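PDB 3FEQ: putative amidohydrolase from Unidentified, which probably hydrolyses dipeptides with a C-terminal proline as a zinc-dependent prolidase of the amidohydrolase superfamily. Local coordinates for residues C[228-233]-C[247-252]; C[89-94]-C[122-127]; C[27-32]-C[373-378]. All coordinates share one frame; numbering follows the deposited sequence.

Interaction 1: residues C[228-233]-C[247-252]. With ZN (zinc ion), chain V.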
loop_
_atom_site.group_PDB
_atom_site.type_symbol
_atom_site.label_atom_id
_atom_site.label_comp_id
_atom_site.label_asym_id
_atom_site.label_seq_id
_atom_site.Cartn_x
_atom_site.Cartn_y
_atom_site.Cartn_z
ATOM N N VAL C 228 -12.519 -3.719 31.931
ATOM C CA VAL C 228 -12.984 -4.499 30.802
ATOM C C VAL C 228 -14.237 -5.277 31.199
ATOM O O VAL C 228 -14.263 -5.935 32.238
ATOM C CB VAL C 228 -11.914 -5.527 30.402
ATOM C CG1 VAL C 228 -12.493 -6.597 29.502
ATOM C CG2 VAL C 228 -10.767 -4.850 29.750
ATOM N N MET C 229 -15.278 -5.188 30.379
ATOM C CA MET C 229 -16.414 -6.101 30.471
ATOM C C MET C 229 -16.243 -7.180 29.415
ATOM O O MET C 229 -15.663 -6.926 28.365
ATOM C CB MET C 229 -17.746 -5.359 30.285
ATOM C CG MET C 229 -17.851 -4.461 29.049
ATOM S SD MET C 229 -19.325 -3.425 29.106
ATOM C CE MET C 229 -20.518 -4.686 28.733
ATOM N N ALA C 230 -16.741 -8.381 29.681
ATOM C CA ALA C 230 -16.363 -9.533 28.875
ATOM C C ALA C 230 -17.492 -10.532 28.700
ATOM O O ALA C 230 -18.111 -10.975 29.660
ATOM C CB ALA C 230 -15.141 -10.212 29.466
ATOM N N HIS C 231 -17.747 -10.892 27.455
ATOM C CA HIS C 231 -18.859 -11.758 27.125
ATOM C C HIS C 231 -18.363 -13.194 27.241
ATOM O O HIS C 231 -17.358 -13.561 26.632
ATOM C CB HIS C 231 -19.348 -11.427 25.711
ATOM C CG HIS C 231 -20.134 -12.520 25.062
ATOM N ND1 HIS C 231 -21.489 -12.418 24.826
ATOM C CD2 HIS C 231 -19.747 -13.701 24.525
ATOM C CE1 HIS C 231 -21.911 -13.508 24.213
ATOM N NE2 HIS C 231 -20.874 -14.303 24.019
ATOM N N ALA C 232 -19.041 -13.991 28.059
ATOM C CA ALA C 232 -18.600 -15.365 28.331
ATOM C C ALA C 232 -19.757 -16.190 28.839
ATOM O O ALA C 232 -20.548 -15.706 29.641
ATOM C CB ALA C 232 -17.437 -15.393 29.344
ATOM N N TYR C 233 -19.871 -17.424 28.357
ATOM C CA TYR C 233 -20.940 -18.303 28.801
ATOM C C TYR C 233 -20.487 -19.330 29.819
ATOM O O TYR C 233 -20.985 -19.340 30.934
ATOM C CB TYR C 233 -21.625 -18.979 27.621
ATOM C CG TYR C 233 -22.615 -18.080 26.919
ATOM C CD1 TYR C 233 -23.740 -17.602 27.574
ATOM C CD2 TYR C 233 -22.418 -17.694 25.608
ATOM C CE1 TYR C 233 -24.639 -16.756 26.930
ATOM C CE2 TYR C 233 -23.307 -16.862 24.965
ATOM C CZ TYR C 233 -24.413 -16.397 25.621
ATOM O OH TYR C 233 -25.290 -15.568 24.954
ATOM N N ARG C 247 -13.362 -7.217 34.896
ATOM C CA ARG C 247 -14.100 -6.794 36.071
ATOM C C ARG C 247 -15.557 -7.261 36.046
ATOM O O ARG C 247 -16.106 -7.642 37.080
ATOM C CB ARG C 247 -14.021 -5.279 36.222
ATOM C CG ARG C 247 -14.628 -4.745 37.512
ATOM C CD ARG C 247 -14.202 -3.313 37.769
ATOM N NE ARG C 247 -15.068 -2.665 38.743
ATOM C CZ ARG C 247 -16.149 -1.972 38.422
ATOM N NH1 ARG C 247 -16.499 -1.839 37.149
ATOM N NH2 ARG C 247 -16.892 -1.425 39.371
ATOM N N THR C 248 -16.201 -7.198 34.887
ATOM C CA THR C 248 -17.571 -7.665 34.790
ATOM C C THR C 248 -17.711 -8.704 33.698
ATOM O O THR C 248 -17.008 -8.671 32.694
ATOM C CB THR C 248 -18.588 -6.519 34.569
ATOM O OG1 THR C 248 -18.763 -6.288 33.169
ATOM C CG2 THR C 248 -18.124 -5.240 35.235
ATOM N N ILE C 249 -18.604 -9.656 33.925
ATOM C CA ILE C 249 -18.817 -10.759 33.005
ATOM C C ILE C 249 -20.233 -10.640 32.515
ATOM O O ILE C 249 -21.136 -10.399 33.307
ATOM C CB ILE C 249 -18.676 -12.094 33.732
ATOM C CG1 ILE C 249 -17.218 -12.330 34.126
ATOM C CG2 ILE C 249 -19.215 -13.228 32.882
ATOM C CD1 ILE C 249 -16.289 -12.628 32.955
ATOM N N GLU C 250 -20.416 -10.731 31.202
ATOM C CA GLU C 250 -21.731 -10.556 30.587
ATOM C C GLU C 250 -22.378 -11.907 30.333
ATOM O O GLU C 250 -21.706 -12.860 29.941
ATOM C CB GLU C 250 -21.626 -9.753 29.285
ATOM C CG GLU C 250 -20.853 -8.441 29.407
ATOM C CD GLU C 250 -21.420 -7.505 30.474
ATOM O OE1 GLU C 250 -22.507 -6.928 30.248
ATOM O OE2 GLU C 250 -20.761 -7.312 31.523
ATOM N N HIS C 251 -23.687 -11.980 30.551
ATOM C CA HIS C 251 -24.458 -13.224 30.413
ATOM C C HIS C 251 -24.091 -14.241 31.481
ATOM O O HIS C 251 -24.686 -14.266 32.562
ATOM C CB HIS C 251 -24.278 -13.839 29.028
ATOM C CG HIS C 251 -24.263 -12.836 27.923
ATOM N ND1 HIS C 251 -25.397 -12.181 27.506
ATOM C CD2 HIS C 251 -23.248 -12.357 27.169
ATOM C CE1 HIS C 251 -25.087 -11.360 26.518
ATOM N NE2 HIS C 251 -23.788 -11.447 26.295
ATOM N N GLY C 252 -23.103 -15.073 31.183
ATOM C CA GLY C 252 -22.544 -15.979 32.184
ATOM C C GLY C 252 -23.475 -17.128 32.508
ATOM O O GLY C 252 -23.415 -17.690 33.600
HETATM ZN ZN ZN V . -22.644 -10.475 24.461
#

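Interaction 2: residues C[89-94]-C[122-127]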
loop_
_atom_site.group_PDB
_atom_site.type_symbol
_atom_site.label_atom_id
_atom_site.label_comp_id
_atom_site.label_asym_id
_atom_site.label_seq_id
_atom_site.Cartn_x
_atom_site.Cartn_y
_atom_site.Cartn_z
ATOM N N ARG C 89 -32.454 5.327 13.363
ATOM C CA ARG C 89 -33.243 4.239 13.924
ATOM C C ARG C 89 -32.995 3.991 15.416
ATOM O O ARG C 89 -33.782 3.307 16.066
ATOM C CB ARG C 89 -32.972 2.960 13.146
ATOM C CG ARG C 89 -33.586 2.927 11.771
ATOM C CD ARG C 89 -33.762 1.503 11.327
ATOM N NE ARG C 89 -33.055 1.268 10.081
ATOM C CZ ARG C 89 -33.649 1.114 8.904
ATOM N NH1 ARG C 89 -32.918 0.931 7.812
ATOM N NH2 ARG C 89 -34.973 1.139 8.823
ATOM N N SER C 90 -31.908 4.543 15.952
ATOM C CA SER C 90 -31.569 4.335 17.351
ATOM C C SER C 90 -32.271 5.352 18.248
ATOM O O SER C 90 -32.354 5.166 19.459
ATOM C CB SER C 90 -30.066 4.418 17.561
ATOM O OG SER C 90 -29.724 5.696 18.062
ATOM N N LEU C 91 -32.755 6.433 17.654
ATOM C CA LEU C 91 -33.506 7.443 18.392
ATOM C C LEU C 91 -34.798 6.953 19.064
ATOM O O LEU C 91 -35.028 7.261 20.230
ATOM C CB LEU C 91 -33.778 8.678 17.525
ATOM C CG LEU C 91 -32.544 9.382 16.988
ATOM C CD1 LEU C 91 -32.915 10.731 16.372
ATOM C CD2 LEU C 91 -31.594 9.567 18.112
ATOM N N PRO C 92 -35.670 6.229 18.335
ATOM C CA PRO C 92 -36.822 5.669 19.054
ATOM C C PRO C 92 -36.432 4.661 20.139
ATOM O O PRO C 92 -37.107 4.564 21.146
ATOM C CB PRO C 92 -37.614 4.956 17.956
ATOM C CG PRO C 92 -37.143 5.556 16.695
ATOM C CD PRO C 92 -35.725 5.907 16.898
ATOM N N ILE C 93 -35.356 3.915 19.924
ATOM C CA ILE C 93 -34.894 2.957 20.913
ATOM C C ILE C 93 -34.531 3.673 22.202
ATOM O O ILE C 93 -34.912 3.237 23.294
ATOM C CB ILE C 93 -33.688 2.144 20.396
ATOM C CG1 ILE C 93 -34.144 1.130 19.342
ATOM C CG2 ILE C 93 -32.970 1.427 21.557
ATOM C CD1 ILE C 93 -33.049 0.723 18.361
ATOM N N LEU C 94 -33.823 4.791 22.056
ATOM C CA LEU C 94 -33.331 5.556 23.196
ATOM C C LEU C 94 -34.479 6.226 23.931
ATOM O O LEU C 94 -34.567 6.183 25.151
ATOM C CB LEU C 94 -32.342 6.611 22.726
ATOM C CG LEU C 94 -30.916 6.158 22.460
ATOM C CD1 LEU C 94 -30.177 7.238 21.689
ATOM C CD2 LEU C 94 -30.246 5.885 23.772
ATOM N N GLY C 122 -28.544 17.407 25.203
ATOM C CA GLY C 122 -29.983 17.446 25.045
ATOM C C GLY C 122 -30.405 17.555 23.604
ATOM O O GLY C 122 -31.490 18.048 23.311
ATOM N N LEU C 123 -29.563 17.092 22.688
ATOM C CA LEU C 123 -29.905 17.155 21.267
ATOM C C LEU C 123 -30.877 16.033 20.947
ATOM O O LEU C 123 -31.604 16.073 19.955
ATOM C CB LEU C 123 -28.650 17.028 20.405
ATOM C CG LEU C 123 -28.551 17.975 19.209
ATOM C CD1 LEU C 123 -28.694 19.412 19.659
ATOM C CD2 LEU C 123 -27.222 17.794 18.515
ATOM N N VAL C 124 -30.908 15.044 21.828
ATOM C CA VAL C 124 -31.609 13.804 21.577
ATOM C C VAL C 124 -32.093 13.252 22.903
ATOM O O VAL C 124 -31.419 13.387 23.932
ATOM C CB VAL C 124 -30.679 12.804 20.854
ATOM C CG1 VAL C 124 -30.754 11.393 21.444
ATOM C CG2 VAL C 124 -30.990 12.799 19.381
ATOM N N SER C 125 -33.292 12.685 22.894
ATOM C CA SER C 125 -33.900 12.218 24.131
ATOM C C SER C 125 -33.541 10.776 24.409
ATOM O O SER C 125 -33.709 9.918 23.544
ATOM C CB SER C 125 -35.409 12.370 24.075
ATOM O OG SER C 125 -35.934 12.458 25.376
ATOM N N GLY C 126 -33.038 10.515 25.613
ATOM C CA GLY C 126 -32.589 9.176 25.982
ATOM C C GLY C 126 -31.793 9.160 27.272
ATOM O O GLY C 126 -31.521 10.218 27.834
ATOM N N PRO C 127 -31.441 7.954 27.767
ATOM C CA PRO C 127 -30.664 7.807 28.994
ATOM C C PRO C 127 -29.261 8.312 28.771
ATOM O O PRO C 127 -28.857 8.464 27.621
ATOM C CB PRO C 127 -30.619 6.292 29.205
ATOM C CG PRO C 127 -31.701 5.743 28.324
ATOM C CD PRO C 127 -31.784 6.649 27.177
#

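Interaction 3: residues C[27-32]-C[373-378]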
loop_
_atom_site.group_PDB
_atom_site.type_symbol
_atom_site.label_atom_id
_atom_site.label_comp_id
_atom_site.label_asym_id
_atom_site.label_seq_id
_atom_site.Cartn_x
_atom_site.Cartn_y
_atom_site.Cartn_z
ATOM N N VAL C 27 -38.147 15.229 48.617
ATOM C CA VAL C 27 -36.795 15.248 48.076
ATOM C C VAL C 27 -36.530 16.517 47.270
ATOM O O VAL C 27 -37.256 16.836 46.325
ATOM C CB VAL C 27 -36.472 13.982 47.258
ATOM C CG1 VAL C 27 -37.711 13.444 46.613
ATOM C CG2 VAL C 27 -35.404 14.259 46.216
ATOM N N VAL C 28 -35.500 17.249 47.682
ATOM C CA VAL C 28 -35.253 18.590 47.179
ATOM C C VAL C 28 -34.062 18.635 46.232
ATOM O O VAL C 28 -32.922 18.361 46.619
ATOM C CB VAL C 28 -35.004 19.576 48.321
ATOM C CG1 VAL C 28 -34.948 20.991 47.786
ATOM C CG2 VAL C 28 -36.084 19.453 49.363
ATOM N N ILE C 29 -34.340 19.016 44.993
ATOM C CA ILE C 29 -33.336 19.042 43.937
ATOM C C ILE C 29 -32.874 20.472 43.746
ATOM O O ILE C 29 -33.699 21.362 43.540
ATOM C CB ILE C 29 -33.936 18.594 42.577
ATOM C CG1 ILE C 29 -34.763 17.309 42.703
ATOM C CG2 ILE C 29 -32.864 18.455 41.547
ATOM C CD1 ILE C 29 -33.994 16.112 43.178
ATOM N N ASP C 30 -31.562 20.692 43.782
ATOM C CA ASP C 30 -30.987 21.966 43.330
ATOM C C ASP C 30 -29.969 21.767 42.213
ATOM O O ASP C 30 -28.958 21.083 42.387
ATOM C CB ASP C 30 -30.352 22.751 44.490
ATOM C CG ASP C 30 -29.962 24.180 44.100
ATOM O OD1 ASP C 30 -28.759 24.511 44.192
ATOM O OD2 ASP C 30 -30.857 24.972 43.710
ATOM N N GLY C 31 -30.222 22.417 41.083
ATOM C CA GLY C 31 -29.433 22.202 39.892
ATOM C C GLY C 31 -29.668 20.797 39.402
ATOM O O GLY C 31 -30.781 20.438 39.028
ATOM N N GLU C 32 -28.621 19.989 39.464
ATOM C CA GLU C 32 -28.680 18.624 38.991
ATOM C C GLU C 32 -28.514 17.644 40.142
ATOM O O GLU C 32 -28.514 16.432 39.935
ATOM C CB GLU C 32 -27.588 18.396 37.955
ATOM C CG GLU C 32 -27.595 19.411 36.833
ATOM C CD GLU C 32 -26.576 19.098 35.762
ATOM O OE1 GLU C 32 -26.517 19.839 34.761
ATOM O OE2 GLU C 32 -25.837 18.105 35.917
ATOM N N ALA C 373 -26.022 13.233 45.649
ATOM C CA ALA C 373 -26.158 12.407 44.448
ATOM C C ALA C 373 -26.810 13.152 43.278
ATOM O O ALA C 373 -27.335 14.246 43.441
ATOM C CB ALA C 373 -26.923 11.120 44.767
ATOM N N ILE C 374 -26.764 12.547 42.094
ATOM C CA ILE C 374 -27.324 13.147 40.884
ATOM C C ILE C 374 -28.821 12.859 40.767
ATOM O O ILE C 374 -29.276 11.760 41.091
ATOM C CB ILE C 374 -26.614 12.618 39.636
ATOM C CG1 ILE C 374 -25.116 12.875 39.737
ATOM C CG2 ILE C 374 -27.193 13.231 38.384
ATOM C CD1 ILE C 374 -24.322 12.191 38.665
ATOM N N ALA C 375 -29.573 13.841 40.283
ATOM C CA ALA C 375 -31.012 13.812 40.382
ATOM C C ALA C 375 -31.654 13.018 39.254
ATOM O O ALA C 375 -32.422 13.553 38.442
ATOM C CB ALA C 375 -31.549 15.202 40.433
ATOM N N ASP C 376 -31.344 11.725 39.230
ATOM C CA ASP C 376 -31.947 10.794 38.289
ATOM C C ASP C 376 -33.004 9.993 39.027
ATOM O O ASP C 376 -32.688 9.053 39.746
ATOM C CB ASP C 376 -30.882 9.859 37.704
ATOM C CG ASP C 376 -30.084 10.499 36.563
ATOM O OD1 ASP C 376 -30.197 11.728 36.360
ATOM O OD2 ASP C 376 -29.332 9.771 35.873
ATOM N N LEU C 377 -34.255 10.408 38.881
ATOM C CA LEU C 377 -35.344 9.853 39.667
ATOM C C LEU C 377 -36.438 9.286 38.795
ATOM O O LEU C 377 -36.705 9.779 37.696
ATOM C CB LEU C 377 -35.964 10.914 40.577
ATOM C CG LEU C 377 -35.282 11.297 41.896
ATOM C CD1 LEU C 377 -34.358 10.193 42.413
ATOM C CD2 LEU C 377 -34.531 12.612 41.731
ATOM N N VAL C 378 -37.102 8.270 39.324
ATOM C CA VAL C 378 -38.301 7.732 38.723
ATOM C C VAL C 378 -39.410 7.873 39.746
ATOM O O VAL C 378 -39.189 7.667 40.938
ATOM C CB VAL C 378 -38.114 6.256 38.357
ATOM C CG1 VAL C 378 -39.436 5.613 38.053
ATOM C CG2 VAL C 378 -37.213 6.137 37.166
#

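Interaction 1: residues C[228-233]-C[247-252]
His-231 and His-251 converge on one zinc ion from neighbouring parallel strands of the TIM barrel of this amidohydrolase, the two outer elements of a beta-alpha-beta unit whose helix is 235-243. From its CB, 3.7 Å from the zinc, the His-231 side chain turns with CG anti to the backbone N (chi1 159°), which brings ND1 round to bind the metal at 2.3 Å. CG itself lies near both the zinc and His-251 CD2. CE1, the next ring atom, faces His-251 CD2 as well, and NE2 at the far side is hydrogen-bonded to the carbonyl of Gly-195. His-251 answers with NE2, while its ND1 is held by Thr-273. The two imidazole planes stand at 76°, and Tyr-233 OH, hydrogen-bonded to Tyr-277 OH, lies over the centre of the other ring, that of His-251. Between the strands the straightest firm bond runs from Glu-250 N to Ala-230 O (2.8 Å, 169°). Glu-250 folds back at chi2, and its carboxylate is gripped by His-65 and Thr-248 and forms a salt bridge with Arg-106. Beside that carboxylate, Met-229, bent at chi3, lays its methyl CE 3.4 Å from Glu-250 OE1.

Interaction 2: residues C[89-94]-C[122-127]
Leu-91 and Val-124 meet at about a right angle where the first turns of helix 90-99 lean on the loop that follows helix 113-120, part of the outer layer of the TIM-barrel fold. The touching branches are Leu-91 CD2 and Val-124 CG2, 3.5 Å apart, with Leu-91 CD1 a little farther from the same methyl. Leu-91 sets off to one side of the loop, but with CG anti to its carbonyl carbon (chi1 -59°) its two methyls swing round to Val-124. Almost one turn on, Leu-94 points at the loop: CB lies against Ser-125 O at 3.7 Å, and the branched end runs obliquely to the Pro-127 ring, CD2 meeting the ring carbon CD at 3.8 Å. Close approach of the backbones occurs at Gly-126, whose CA is 4.6 Å from Leu-94 CA; a CB at Gly-126 would run into Leu-94 CB, and its absence lets the backbones come this close. Leu-115 of helix 113-120 also packs on Leu-94, and Ile-88 of a second subunit packs on both Leu-91 and Val-124, so this apolar patch extends into a subunit interface. At the deeper end, Pro-127 CD sits 3.5 Å from the backbone oxygen of Leu-94.

Interaction 3: residues C[27-32]-C[373-378]
Glu-32 O accepts the backbone N-H of Ala-375 at 2.8 Å, the sole hydrogen bond between segments 27-32 and 373-378. The bond is moderately bent, 149° at the hydrogen, and the donor stands 24° off the carbonyl plane. Ala-375 CB and Ile-374 CG2 lie alongside the same oxygen. Ala-375 is the centre of an inverse gamma turn, in which Asp-376 N bonds back to Ile-374 O. The turn bends the chain just before strand 377-380 begins and leaves the Ala-375 methyl aimed at segment 27-32.

The rest of the contact is apolar. Ile-29 faces across with both of its branches: CG2 rests on Ala-375 CB at 3.7 Å, while CD1 reaches on to Leu-377 CD2 at 3.8 Å, the two side chains meeting tip to tip. With CG1 of Ile-29 anti to the carbonyl carbon (chi1 -47°) and the chain bent again at chi2, CD1 comes back near Ala-375 CB as well, so the alanine methyl touches both the CG2 branch and the CD1 tip.

The carboxylates flanking the contact are bound elsewhere, Glu-32 to Arg-404 and Asp-376 to Arg-128. Ile-29 lies at the end of strand 20-30, between strands 5-9 and 33-38, and Leu-377 begins strand 377-380, which pairs with strands 56-66 and 398-403; the contact thus ties N-terminal strands to the chain returning from the barrel, within the small beta-domain that accompanies the catalytic barrel in many amidohydrolases.

Along the chain interaction 3 is outermost: its segments bracket almost the whole protein, and interactions 2 and 1 follow one another inside that loop. Interaction 1 belongs to the run of parallel barrel strands 189-192, 228-234, 248-254 and 269-271 and holds a zinc site. Interaction 2 lies on the opposite side of the chain's centre, with centres 26 Å apart, where the helical layer reaches a second subunit. Interactions 2 and 3 are closer, about 7 Å between nearest atoms, but do not touch; interaction 3 is 31 Å from interaction 1, centre to centre. The zinc-binding strands thus lie in the barrel interior, away from the subunit-interface contact and from where the N-terminal strands meet the chain leaving the barrel.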